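Local atomic coordinates of nickel ABC transporter (Nickel-binding protein) (PDB entry 3T66), a protein that probably binds a solute, perhaps nickel or a peptide, outside the cell and delivers it to a membrane-bound ABC transporter. Residues Ile15-Asn20 with Tyr479-Gln484; Ile73-Asp78 with Lys85-Glu90; Glu165-Gly170 with Phe193-Asp198; Leu244-Asp249 with Arg260-Leu265; Pro295-Lys300 with Gln440-Ile445. All coordinates share one frame; numbering follows the deposited sequence.

Contact 1. Residues Ile15-Asn20 with Tyr479-Gln484; sequences IHFLFN and YMITNQ
The sulfur of M480 shows how one polarisable atom can serve two aromatic rings at once. SD lies 3.7 Å from CZ of F17 and 3.8 Å from CE1 of F19, and both are Met-aromatic contacts. Neither ring meets it squarely: the sulfur sits 68° off the normal of the F17 ring and 51° off that of F19. Beyond CG the methionine chain is extended; it crosses both phenylalanine side chains at about a right angle, and its methyl, CE, lies 3.7 Å from CE1 of F19. F17 takes part because its CG stands anti to the backbone N (chi1 165°), which brings the ring tip, CZ, to the sulfur. The inner part of the F17 side chain meets I481, whose CD1 rests 3.9 Å from CB of F17, the two side chains running past each other in opposite directions. CB of N20 covers the centre of one F19 face. Farther along, T482 forms an ST turn, its OG1 accepting from N of Q484 at 3.2 Å. The ring of F193, on the adjoining strand 190-195, meets that of F17, and R38 touches both F19 and M480. A strand near the N terminus, paired in parallel with 190-195 and 213-215, thus has one side lined by the C-terminal loop, consistent with a solute-binding fold in which both chain ends build one lobe.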
# COMPACT_ATOMS: atom_id res chain seq x y z
N ILE A 15 -0.26 -23.81 13.75
CA ILE A 15 0.25 -22.46 13.75
C ILE A 15 -0.83 -21.57 14.25
O ILE A 15 -1.94 -21.58 13.71
CB ILE A 15 0.64 -21.99 12.32
CG1 ILE A 15 1.99 -22.58 11.89
CG2 ILE A 15 0.63 -20.49 12.22
CD1 ILE A 15 3.22 -21.75 12.11
N HIS A 16 -0.52 -20.80 15.29
CA HIS A 16 -1.43 -19.81 15.82
C HIS A 16 -0.90 -18.47 15.45
O HIS A 16 0.19 -18.07 15.89
CB HIS A 16 -1.56 -19.90 17.32
CG HIS A 16 -2.63 -19.00 17.87
ND1 HIS A 16 -2.76 -18.73 19.22
CD2 HIS A 16 -3.59 -18.28 17.25
CE1 HIS A 16 -3.77 -17.91 19.40
NE2 HIS A 16 -4.29 -17.62 18.22
N PHE A 17 -1.68 -17.79 14.63
CA PHE A 17 -1.31 -16.50 14.07
C PHE A 17 -2.33 -15.56 14.62
O PHE A 17 -3.54 -15.85 14.70
CB PHE A 17 -1.34 -16.57 12.55
CG PHE A 17 -1.31 -15.23 11.87
CD1 PHE A 17 -0.12 -14.65 11.49
CD2 PHE A 17 -2.48 -14.58 11.54
CE1 PHE A 17 -0.11 -13.44 10.83
CE2 PHE A 17 -2.45 -13.37 10.90
CZ PHE A 17 -1.28 -12.80 10.55
N LEU A 18 -1.79 -14.43 15.05
CA LEU A 18 -2.53 -13.47 15.86
C LEU A 18 -2.51 -12.10 15.22
O LEU A 18 -1.46 -11.44 15.12
CB LEU A 18 -1.99 -13.39 17.29
CG LEU A 18 -2.72 -12.40 18.21
CD1 LEU A 18 -4.31 -12.50 18.23
CD2 LEU A 18 -2.11 -12.45 19.63
N PHE A 19 -3.69 -11.71 14.77
CA PHE A 19 -3.74 -10.67 13.79
C PHE A 19 -4.17 -9.32 14.36
O PHE A 19 -4.66 -9.18 15.47
CB PHE A 19 -4.59 -11.08 12.58
CG PHE A 19 -4.58 -10.07 11.49
CD1 PHE A 19 -3.39 -9.69 10.89
CD2 PHE A 19 -5.75 -9.48 11.06
CE1 PHE A 19 -3.37 -8.73 9.85
CE2 PHE A 19 -5.75 -8.52 10.03
CZ PHE A 19 -4.56 -8.15 9.43
N ASN A 20 -3.94 -8.33 13.53
CA ASN A 20 -4.01 -6.93 13.83
C ASN A 20 -5.40 -6.40 14.22
O ASN A 20 -5.52 -5.50 15.04
CB ASN A 20 -3.61 -6.28 12.49
CG ASN A 20 -2.90 -5.03 12.66
OD1 ASN A 20 -2.64 -4.63 13.78
ND2 ASN A 20 -2.56 -4.39 11.56
N TYR A 479 -0.88 -11.05 1.92
CA TYR A 479 -0.54 -12.44 2.03
C TYR A 479 0.16 -12.73 3.32
O TYR A 479 1.17 -12.11 3.65
CB TYR A 479 0.29 -12.87 0.84
CG TYR A 479 -0.31 -12.39 -0.41
CD1 TYR A 479 -1.54 -12.85 -0.82
CD2 TYR A 479 0.30 -11.43 -1.17
CE1 TYR A 479 -2.12 -12.40 -1.98
CE2 TYR A 479 -0.30 -10.96 -2.34
CZ TYR A 479 -1.50 -11.46 -2.72
OH TYR A 479 -2.11 -11.00 -3.85
N MET A 480 -0.42 -13.66 4.07
CA MET A 480 0.10 -14.02 5.36
C MET A 480 0.03 -15.50 5.51
O MET A 480 1.06 -16.14 5.52
CB MET A 480 -0.68 -13.29 6.42
CG MET A 480 -0.89 -11.85 6.00
SD MET A 480 -1.38 -10.90 7.38
CE MET A 480 -1.62 -9.27 6.62
N ILE A 481 -1.16 -16.09 5.59
CA ILE A 481 -1.17 -17.53 5.76
C ILE A 481 -1.15 -18.12 4.36
O ILE A 481 -1.92 -17.66 3.53
CB ILE A 481 -2.37 -18.04 6.65
CG1 ILE A 481 -2.34 -17.49 8.09
CG2 ILE A 481 -2.42 -19.56 6.68
CD1 ILE A 481 -1.03 -17.65 8.80
N THR A 482 -0.25 -19.07 4.09
CA THR A 482 0.01 -19.63 2.73
C THR A 482 0.56 -21.05 2.81
O THR A 482 1.11 -21.44 3.83
CB THR A 482 1.08 -18.82 1.93
OG1 THR A 482 2.40 -19.15 2.38
CG2 THR A 482 0.91 -17.35 2.10
N ASN A 483 0.49 -21.80 1.73
CA ASN A 483 1.00 -23.18 1.71
C ASN A 483 2.48 -23.32 2.08
O ASN A 483 2.94 -24.37 2.42
CB ASN A 483 0.74 -23.83 0.35
CG ASN A 483 1.37 -23.07 -0.82
OD1 ASN A 483 1.86 -21.94 -0.69
ND2 ASN A 483 1.36 -23.70 -2.00
N GLN A 484 3.23 -22.24 2.03
CA GLN A 484 4.64 -22.41 2.19
C GLN A 484 4.99 -22.58 3.65
O GLN A 484 5.88 -23.32 3.95
CB GLN A 484 5.40 -21.27 1.48
CG GLN A 484 5.51 -21.47 -0.06
CD GLN A 484 6.00 -22.89 -0.45
OE1 GLN A 484 7.06 -23.36 0.00
NE2 GLN A 484 5.22 -23.58 -1.30

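Contact 2. Residues Ile73-Asp78 with Lys85-Glu90; sequences IKLRED and KEMDAE
L75, which ends strand 70-75, and A89, which opens helix 89-100, have the nearest pair of CA atoms in the two segments, 7.3 Å apart where the chain has turned back from strand to helix. The leucine bridges the gap by laying its branch on the helix start: CD1 reaches 3.8 Å from CA of A89 and 4.0 Å from its N, so it meets backbone more closely than the alanine methyl. M87 arrives at the inner end of the same side chain. Its CG is anti to the backbone N (chi1 -177°), and bends at the next two torsions fold the thioether back until CE lies 4.0 Å from CB of L75, near the carbonyl O of R76. These are plain van der Waals meetings. The polar bonds of R76 and D88 lie beside this apolar contact. R76 holds D78 side-on, with NE to OD1 at 3.0 Å and NH2 to OD2 at 2.6 Å; the second bond lies in the guanidinium plane, whereas the first is tilted 23° from it. Both carboxylate oxygens use their syn lone pairs, which fixes the rotation of the carboxylate. D88 is the N-cap of helix 89-100, its OD1 accepting from N of A91. Around this corner, strands 60-64 and 121-126 flank strand 70-75, L75 and M87 both touch V92 in the first turn of the helix, and A89 packs on L122 of strand 121-126.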
# COMPACT_ATOMS: atom_id res chain seq x y z
N ILE A 73 -9.66 -13.16 -20.42
CA ILE A 73 -8.96 -13.83 -19.38
C ILE A 73 -9.13 -15.32 -19.54
O ILE A 73 -10.23 -15.81 -19.40
CB ILE A 73 -9.40 -13.29 -17.99
CG1 ILE A 73 -9.06 -11.81 -17.93
CG2 ILE A 73 -8.66 -13.96 -16.83
CD1 ILE A 73 -10.01 -10.99 -17.17
N LYS A 74 -8.03 -16.01 -19.89
CA LYS A 74 -7.86 -17.49 -19.71
C LYS A 74 -7.49 -17.91 -18.26
O LYS A 74 -6.52 -17.42 -17.69
CB LYS A 74 -6.85 -18.10 -20.72
N LEU A 75 -8.25 -18.85 -17.72
CA LEU A 75 -8.04 -19.36 -16.37
C LEU A 75 -7.36 -20.72 -16.36
O LEU A 75 -7.35 -21.43 -17.35
CB LEU A 75 -9.39 -19.55 -15.67
CG LEU A 75 -10.39 -18.41 -15.83
CD1 LEU A 75 -11.77 -18.75 -15.26
CD2 LEU A 75 -9.80 -17.11 -15.23
N ARG A 76 -6.83 -21.10 -15.22
CA ARG A 76 -6.13 -22.36 -15.11
C ARG A 76 -7.16 -23.45 -15.21
O ARG A 76 -8.31 -23.28 -14.77
CB ARG A 76 -5.41 -22.46 -13.77
CG ARG A 76 -4.46 -21.29 -13.46
CD ARG A 76 -3.73 -21.55 -12.17
NE ARG A 76 -3.23 -22.90 -12.23
CZ ARG A 76 -1.99 -23.23 -12.61
NH1 ARG A 76 -1.13 -22.27 -12.89
NH2 ARG A 76 -1.62 -24.51 -12.70
N GLU A 77 -6.75 -24.59 -15.78
CA GLU A 77 -7.68 -25.70 -15.88
C GLU A 77 -7.58 -26.64 -14.70
O GLU A 77 -8.36 -27.57 -14.56
CB GLU A 77 -7.56 -26.39 -17.24
CG GLU A 77 -8.09 -25.48 -18.36
CD GLU A 77 -7.34 -25.62 -19.70
OE1 GLU A 77 -6.84 -26.74 -20.00
OE2 GLU A 77 -7.25 -24.60 -20.45
N ASP A 78 -6.67 -26.39 -13.80
CA ASP A 78 -6.51 -27.35 -12.72
C ASP A 78 -7.00 -26.89 -11.35
O ASP A 78 -6.55 -27.44 -10.37
CB ASP A 78 -5.05 -27.76 -12.61
CG ASP A 78 -4.12 -26.55 -12.53
OD1 ASP A 78 -4.56 -25.48 -13.00
OD2 ASP A 78 -2.96 -26.65 -12.00
N LYS A 85 -15.73 -28.79 -6.13
CA LYS A 85 -16.29 -28.38 -7.44
C LYS A 85 -15.19 -27.77 -8.33
O LYS A 85 -14.24 -27.13 -7.81
CB LYS A 85 -17.49 -27.44 -7.29
N GLU A 86 -15.30 -27.97 -9.65
CA GLU A 86 -14.33 -27.42 -10.60
C GLU A 86 -14.43 -25.89 -10.61
O GLU A 86 -15.52 -25.37 -10.36
CB GLU A 86 -14.53 -28.03 -11.99
N MET A 87 -13.33 -25.18 -10.83
CA MET A 87 -13.36 -23.73 -11.03
C MET A 87 -13.23 -23.31 -12.50
O MET A 87 -12.13 -23.27 -13.05
CB MET A 87 -12.28 -23.01 -10.21
CG MET A 87 -12.34 -21.46 -10.35
SD MET A 87 -10.79 -20.49 -10.31
CE MET A 87 -10.14 -20.81 -11.95
N ASP A 88 -14.34 -23.02 -13.12
CA ASP A 88 -14.40 -22.73 -14.53
C ASP A 88 -14.94 -21.36 -14.72
O ASP A 88 -15.30 -20.72 -13.80
CB ASP A 88 -15.23 -23.77 -15.28
CG ASP A 88 -16.67 -23.80 -14.87
OD1 ASP A 88 -17.03 -23.17 -13.88
OD2 ASP A 88 -17.46 -24.46 -15.56
N ALA A 89 -15.04 -20.92 -15.95
CA ALA A 89 -15.34 -19.55 -16.17
C ALA A 89 -16.66 -19.27 -15.53
O ALA A 89 -16.83 -18.25 -14.94
CB ALA A 89 -15.42 -19.29 -17.60
N GLU A 90 -17.58 -20.19 -15.63
CA GLU A 90 -18.90 -19.95 -15.11
C GLU A 90 -18.87 -19.72 -13.64
O GLU A 90 -19.55 -18.89 -13.14
CB GLU A 90 -19.76 -21.15 -15.36
CG GLU A 90 -19.82 -21.54 -16.77
CD GLU A 90 -20.99 -20.95 -17.44
OE1 GLU A 90 -21.72 -20.22 -16.75
OE2 GLU A 90 -21.18 -21.18 -18.64

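Contact 3. Residues Glu165-Gly170 with Phe193-Asp198; sequences ESFTPG and FSFNED
F167 and F195 meet rim to rim, a reminder that two neighbouring phenylalanines need not stack. CE1 of F167 comes 4.3 Å from CZ of F195, and each of these atoms lies near the plane of the other ring, at its edge. The planes themselves are inclined at about 70°, but because neither rim points into the other's face this is not an edge-to-face pair. F167 reaches the meeting point because its CG is anti to the backbone N (chi1 -177°), which swings the ring toward strand 190-195 although the side chain leaves the backbone obliquely. One of its faces is occupied by the proline two residues on, with CD of P169 3.7 Å above the plane and offset toward the rim. F195 turns a second part of its edge to G170: CD2 is 3.8 Å from the carbonyl carbon C of G170, which lies in the ring plane. G170 has a positive phi of 85°, a conformation that suits glycine, and presents bare backbone to the ring. The far side of the F195 edge meets CE1 of F193. Strand 172-177 pairs with both strands and stands between them, and a classic beta bulge sets E165 and S166 opposite E174. With no polar bond joining the segments here, their contact rests on dispersion between hydrocarbon edges and a peptide, while the spacing is probably set largely by the intervening strand 172-177.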
# COMPACT_ATOMS: atom_id res chain seq x y z
N GLU A 165 -12.90 -24.22 9.19
CA GLU A 165 -13.45 -25.28 10.02
C GLU A 165 -14.57 -24.73 10.87
O GLU A 165 -15.61 -25.37 10.98
CB GLU A 165 -12.38 -25.89 10.93
CG GLU A 165 -12.74 -27.26 11.48
CD GLU A 165 -12.32 -27.44 12.95
OE1 GLU A 165 -13.00 -26.89 13.85
OE2 GLU A 165 -11.32 -28.16 13.19
N SER A 166 -14.35 -23.53 11.44
CA SER A 166 -15.16 -22.95 12.53
C SER A 166 -14.93 -21.45 12.55
O SER A 166 -13.85 -20.98 12.21
CB SER A 166 -14.72 -23.49 13.91
OG SER A 166 -14.13 -22.47 14.73
N PHE A 167 -15.93 -20.72 13.04
CA PHE A 167 -15.80 -19.27 13.14
C PHE A 167 -16.53 -18.64 14.34
O PHE A 167 -17.69 -18.92 14.62
CB PHE A 167 -16.23 -18.61 11.83
CG PHE A 167 -16.06 -17.13 11.82
CD1 PHE A 167 -14.91 -16.54 12.31
CD2 PHE A 167 -17.07 -16.31 11.31
CE1 PHE A 167 -14.76 -15.18 12.29
CE2 PHE A 167 -16.94 -14.95 11.31
CZ PHE A 167 -15.76 -14.39 11.80
N THR A 168 -15.80 -17.78 15.02
CA THR A 168 -16.25 -17.05 16.18
C THR A 168 -16.02 -15.57 15.87
O THR A 168 -14.89 -15.08 16.03
CB THR A 168 -15.40 -17.43 17.41
OG1 THR A 168 -15.47 -18.84 17.66
CG2 THR A 168 -15.87 -16.67 18.65
N PRO A 169 -17.07 -14.86 15.41
CA PRO A 169 -17.01 -13.42 15.18
C PRO A 169 -16.35 -12.62 16.29
O PRO A 169 -16.68 -12.76 17.45
CB PRO A 169 -18.47 -13.03 15.06
CG PRO A 169 -19.09 -14.20 14.38
CD PRO A 169 -18.30 -15.43 14.83
N GLY A 170 -15.40 -11.78 15.93
CA GLY A 170 -14.84 -10.91 16.90
C GLY A 170 -13.75 -11.64 17.60
O GLY A 170 -13.02 -11.01 18.39
N PHE A 193 -6.26 -18.66 13.35
CA PHE A 193 -6.12 -17.26 12.92
C PHE A 193 -7.01 -16.45 13.82
O PHE A 193 -8.23 -16.53 13.68
CB PHE A 193 -6.60 -17.10 11.46
CG PHE A 193 -6.25 -15.78 10.83
CD1 PHE A 193 -6.90 -14.61 11.20
CD2 PHE A 193 -5.31 -15.71 9.82
CE1 PHE A 193 -6.59 -13.38 10.60
CE2 PHE A 193 -4.99 -14.49 9.21
CZ PHE A 193 -5.63 -13.33 9.60
N SER A 194 -6.44 -15.66 14.70
CA SER A 194 -7.26 -14.96 15.66
C SER A 194 -6.85 -13.51 15.76
O SER A 194 -5.73 -13.15 15.34
CB SER A 194 -7.10 -15.61 17.03
OG SER A 194 -5.76 -15.47 17.40
N PHE A 195 -7.73 -12.70 16.34
CA PHE A 195 -7.59 -11.24 16.35
C PHE A 195 -7.52 -10.64 17.73
O PHE A 195 -8.28 -11.00 18.63
CB PHE A 195 -8.78 -10.57 15.71
CG PHE A 195 -9.59 -11.45 14.84
CD1 PHE A 195 -9.04 -12.03 13.71
CD2 PHE A 195 -10.92 -11.65 15.10
CE1 PHE A 195 -9.81 -12.81 12.90
CE2 PHE A 195 -11.70 -12.42 14.28
CZ PHE A 195 -11.15 -13.00 13.17
N ASN A 196 -6.66 -9.65 17.88
CA ASN A 196 -6.64 -8.84 19.06
C ASN A 196 -6.17 -7.44 18.76
O ASN A 196 -5.01 -7.23 18.38
CB ASN A 196 -5.74 -9.46 20.09
CG ASN A 196 -5.83 -8.75 21.41
OD1 ASN A 196 -6.59 -9.16 22.29
ND2 ASN A 196 -5.11 -7.64 21.55
N GLU A 197 -7.06 -6.47 18.98
CA GLU A 197 -6.78 -5.07 18.60
C GLU A 197 -5.75 -4.33 19.48
O GLU A 197 -5.35 -3.24 19.15
CB GLU A 197 -8.08 -4.26 18.35
CG GLU A 197 -9.07 -4.96 17.31
CD GLU A 197 -10.01 -4.00 16.50
OE1 GLU A 197 -9.95 -2.75 16.66
OE2 GLU A 197 -10.82 -4.49 15.67
N ASP A 198 -5.25 -4.95 20.55
CA ASP A 198 -4.29 -4.30 21.41
C ASP A 198 -2.86 -4.76 21.17
O ASP A 198 -2.51 -5.93 21.36
CB ASP A 198 -4.65 -4.51 22.89
CG ASP A 198 -3.68 -3.78 23.86
OD1 ASP A 198 -4.13 -2.77 24.47
OD2 ASP A 198 -2.49 -4.19 23.99

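Contact 4. Residues Leu244-Asp249 with Arg260-Leu265; sequences LTMNLD and RAVDVL
Three first torsions converge on one methyl of V262. In L244, CG stands anti to the carbonyl carbon (chi1 -59°), as it does in M246, and both side chains leave strand 240-246 toward the helix; in V262, CG1 is anti to the backbone N (chi1 162°) and faces back. The result is that CG1 of V262 is shared, with CD1 of L244 at 3.7 Å and CE of M246 at 3.8 Å. The two approaches differ. The L244 and V262 side chains meet at a slant, whereas M246, extended along its whole length beyond CG, meets the valine tip to tip, its methyl also lying 4.1 Å from CB of V262. Since L244 and M246 are two apart on the strand, they put their side chains on the same side, and the valine sits against both. L381 of the adjoining strand 381-387 touches M246 and V262 as well, extending this apolar patch. Polar groups are dealt with away from it. Past the strand end, N247 makes an Asx turn, its OD1 accepting from N of D249 at 2.9 Å, with the donor tilted 30° from the carbonyl plane. On the helix, the carboxylate of D263 forms salt bridges with R268 and K449, which would probably favour its charged form. Strand 240-246 lies between the antiparallel strands 381-387 and 451-464, so helix 256-265 resting on it through buried apolar side chains is the familiar helix-on-sheet packing of an alpha/beta lobe.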
# COMPACT_ATOMS: atom_id res chain seq x y z
N LEU A 244 6.34 15.40 2.63
CA LEU A 244 5.85 16.78 2.67
C LEU A 244 5.21 17.11 1.33
O LEU A 244 5.91 17.37 0.35
CB LEU A 244 6.99 17.78 2.92
CG LEU A 244 7.81 17.64 4.20
CD1 LEU A 244 8.85 18.73 4.29
CD2 LEU A 244 6.86 17.69 5.33
N THR A 245 3.88 17.09 1.27
CA THR A 245 3.19 17.59 0.09
C THR A 245 3.21 19.13 0.07
O THR A 245 2.77 19.77 1.04
CB THR A 245 1.74 17.09 0.07
OG1 THR A 245 1.71 15.67 -0.08
CG2 THR A 245 0.95 17.75 -1.08
N MET A 246 3.68 19.70 -1.04
CA MET A 246 3.83 21.16 -1.24
C MET A 246 2.64 21.85 -1.89
O MET A 246 1.83 21.19 -2.53
CB MET A 246 5.06 21.42 -2.10
CG MET A 246 6.27 20.72 -1.54
SD MET A 246 7.68 20.90 -2.60
CE MET A 246 8.99 20.27 -1.55
N ASN A 247 2.53 23.16 -1.71
CA ASN A 247 1.47 23.97 -2.32
C ASN A 247 2.04 24.99 -3.32
O ASN A 247 2.42 26.10 -2.93
CB ASN A 247 0.65 24.69 -1.26
CG ASN A 247 -0.45 25.58 -1.85
OD1 ASN A 247 -0.55 25.76 -3.07
ND2 ASN A 247 -1.29 26.15 -0.97
N LEU A 248 2.07 24.62 -4.61
CA LEU A 248 2.66 25.45 -5.64
C LEU A 248 1.88 26.73 -6.04
O LEU A 248 2.36 27.53 -6.87
CB LEU A 248 2.87 24.61 -6.88
CG LEU A 248 3.55 23.25 -6.84
CD1 LEU A 248 3.74 22.85 -8.30
CD2 LEU A 248 4.86 23.34 -6.11
N ASP A 249 0.69 26.90 -5.49
CA ASP A 249 -0.03 28.17 -5.58
C ASP A 249 0.65 29.27 -4.73
O ASP A 249 0.24 30.43 -4.76
CB ASP A 249 -1.50 27.98 -5.16
CG ASP A 249 -2.45 29.05 -5.76
OD1 ASP A 249 -2.32 29.39 -6.97
OD2 ASP A 249 -3.33 29.54 -5.00
N ARG A 260 13.69 22.09 -3.81
CA ARG A 260 14.92 21.38 -3.57
C ARG A 260 15.43 21.50 -2.15
O ARG A 260 16.02 20.58 -1.58
CB ARG A 260 15.97 21.94 -4.48
CG ARG A 260 16.06 21.21 -5.75
CD ARG A 260 16.39 22.12 -6.90
NE ARG A 260 16.34 21.35 -8.15
CZ ARG A 260 16.60 21.83 -9.36
NH1 ARG A 260 16.93 23.10 -9.56
NH2 ARG A 260 16.51 21.01 -10.39
N ALA A 261 15.20 22.67 -1.58
CA ALA A 261 15.75 23.02 -0.30
C ALA A 261 14.94 22.36 0.84
O ALA A 261 15.51 21.66 1.70
CB ALA A 261 15.79 24.54 -0.16
N VAL A 262 13.61 22.58 0.81
CA VAL A 262 12.66 21.92 1.70
C VAL A 262 12.96 20.42 1.63
O VAL A 262 13.01 19.74 2.65
CB VAL A 262 11.21 22.17 1.26
CG1 VAL A 262 10.27 21.17 1.87
CG2 VAL A 262 10.76 23.51 1.65
N ASP A 263 13.20 19.93 0.42
CA ASP A 263 13.52 18.54 0.26
C ASP A 263 14.73 18.09 1.06
O ASP A 263 14.89 16.89 1.28
CB ASP A 263 13.74 18.18 -1.21
CG ASP A 263 13.79 16.66 -1.44
OD1 ASP A 263 12.81 15.98 -1.02
OD2 ASP A 263 14.80 16.15 -2.00
N VAL A 264 15.59 19.02 1.48
CA VAL A 264 16.80 18.63 2.25
C VAL A 264 16.72 18.95 3.75
O VAL A 264 17.45 18.37 4.55
CB VAL A 264 18.14 19.12 1.60
N LEU A 265 15.82 19.86 4.14
CA LEU A 265 15.79 20.34 5.52
C LEU A 265 15.62 19.20 6.56
O LEU A 265 16.17 19.30 7.66
CB LEU A 265 14.77 21.50 5.72

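Contact 5. Residues Pro295-Lys300 with Gln440-Ile445; sequences PSYEKK and QAAAYI
Apolar contact between P295 and A442 carries most of this meeting of loop and helix. The pyrrolidine ring turns its CG to the alanine methyl, 3.6 Å from CB of A442, with CD slightly farther from the same CB at 3.9 Å, so the ring leans on the helix with its outer corner. That corner also lies against the helix backbone, since CG of P295 is 3.9 Å from N of A443. The small residues matter geometrically: A442 and A443 carry only methyls, consistent with the close approach, 6.3 Å between CA of P295 and CA of A443. Here a coil passage between strand 280-282 and helix 304-314 lies against the side of helix 431-447, a loop-on-helix contact that joins parts of the chain far apart in sequence. Aromatic contact adds a second layer within the loop. CB of P295 stands 3.6 Å above one face of the Y297 ring, offset toward the rim, and the tyrosine, with CG anti to the carbonyl carbon (chi1 -65°), points its hydroxyl end helixward, OH being 4.3 Å from CB of A442. The same ring touches D284 and P286, while F287 also packs on A442. Backbone hydrogen bonds run within the helix: N of Y444 bonds O of Q440 at 2.7 Å, and N of I445 bonds O of A441. On another side of that helix, the hydroxyl of Y444 is hydrogen-bonded to D415, and Y444 and I445 both pack on L418 of helix 416-426.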
# COMPACT_ATOMS: atom_id res chain seq x y z
N PRO A 295 12.88 4.66 -10.30
CA PRO A 295 14.12 5.20 -10.84
C PRO A 295 15.26 4.83 -9.94
O PRO A 295 15.03 4.63 -8.73
CB PRO A 295 13.92 6.71 -10.69
CG PRO A 295 12.48 6.91 -10.61
CD PRO A 295 11.99 5.73 -9.84
N SER A 296 16.46 4.72 -10.50
CA SER A 296 17.64 4.80 -9.65
C SER A 296 17.80 6.30 -9.32
O SER A 296 17.55 7.17 -10.17
CB SER A 296 18.93 4.21 -10.31
N TYR A 297 18.17 6.63 -8.09
CA TYR A 297 18.35 8.05 -7.80
C TYR A 297 19.81 8.32 -7.41
O TYR A 297 20.43 7.46 -6.73
CB TYR A 297 17.42 8.47 -6.68
CG TYR A 297 15.94 8.41 -6.98
CD1 TYR A 297 15.19 7.25 -6.74
CD2 TYR A 297 15.25 9.53 -7.45
CE1 TYR A 297 13.79 7.19 -6.99
CE2 TYR A 297 13.86 9.47 -7.70
CZ TYR A 297 13.15 8.30 -7.45
OH TYR A 297 11.79 8.27 -7.67
N GLU A 298 20.38 9.48 -7.84
CA GLU A 298 21.74 9.87 -7.44
C GLU A 298 21.75 9.93 -5.91
O GLU A 298 20.76 10.33 -5.31
CB GLU A 298 22.18 11.20 -8.06
N LYS A 299 22.80 9.46 -5.27
CA LYS A 299 22.73 9.37 -3.80
C LYS A 299 23.03 10.77 -3.20
O LYS A 299 24.06 11.35 -3.49
CB LYS A 299 23.67 8.27 -3.27
N LYS A 300 22.12 11.38 -2.44
CA LYS A 300 22.32 12.80 -2.16
C LYS A 300 22.61 13.09 -0.67
O LYS A 300 22.07 12.39 0.21
CB LYS A 300 21.15 13.62 -2.69
N GLN A 440 9.23 7.55 -15.82
CA GLN A 440 9.50 8.85 -16.38
C GLN A 440 8.80 9.91 -15.61
O GLN A 440 9.30 10.98 -15.40
CB GLN A 440 8.96 8.91 -17.79
CG GLN A 440 9.69 8.08 -18.78
CD GLN A 440 9.17 8.31 -20.15
OE1 GLN A 440 9.22 7.45 -21.01
NE2 GLN A 440 8.67 9.48 -20.36
N ALA A 441 7.58 9.63 -15.23
CA ALA A 441 6.83 10.54 -14.46
C ALA A 441 7.54 10.63 -13.11
O ALA A 441 7.70 11.71 -12.56
CB ALA A 441 5.42 10.05 -14.31
N ALA A 442 8.00 9.49 -12.61
CA ALA A 442 8.76 9.48 -11.38
C ALA A 442 9.99 10.39 -11.56
O ALA A 442 10.07 11.46 -10.95
CB ALA A 442 9.15 8.11 -11.03
N ALA A 443 10.92 9.98 -12.42
CA ALA A 443 12.07 10.81 -12.81
C ALA A 443 11.72 12.30 -12.92
O ALA A 443 12.37 13.19 -12.38
CB ALA A 443 12.64 10.29 -14.13
N TYR A 444 10.67 12.59 -13.65
CA TYR A 444 10.38 13.97 -13.87
C TYR A 444 10.01 14.66 -12.57
O TYR A 444 10.40 15.81 -12.34
CB TYR A 444 9.29 14.12 -14.88
CG TYR A 444 9.02 15.53 -15.09
CD1 TYR A 444 9.88 16.29 -15.86
CD2 TYR A 444 7.95 16.14 -14.49
CE1 TYR A 444 9.67 17.64 -16.05
CE2 TYR A 444 7.72 17.47 -14.65
CZ TYR A 444 8.58 18.23 -15.45
OH TYR A 444 8.34 19.59 -15.64
N ILE A 445 9.24 13.95 -11.73
CA ILE A 445 8.82 14.44 -10.41
C ILE A 445 10.01 14.66 -9.45
O ILE A 445 10.01 15.56 -8.60
CB ILE A 445 7.78 13.49 -9.80
CG1 ILE A 445 6.44 13.67 -10.52
CG2 ILE A 445 7.57 13.77 -8.35
CD1 ILE A 445 5.46 12.45 -10.43

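Contacts 1, 2 and 4 are buried, whereas contacts 3 and 5 are only partly buried. Contacts 1 and 3 share a neighbourhood: their strands 14-19 and 190-195 are paired, and F19 N probably bonds S194 O at 2.6 Å. Contacts 4 and 5 lie on the opposite side of the chain's centre from these two, about 16 Å apart between centres and without touching. Contact 2 stands alone, about 26 Å from contact 1, centre to centre. Sulfur-aromatic chemistry marks contact 1, and ring edges mark contact 3; aliphatic and thioether groups between a strand and a helix or its approach mark contacts 2 and 4, and proline on alanine marks contact 5.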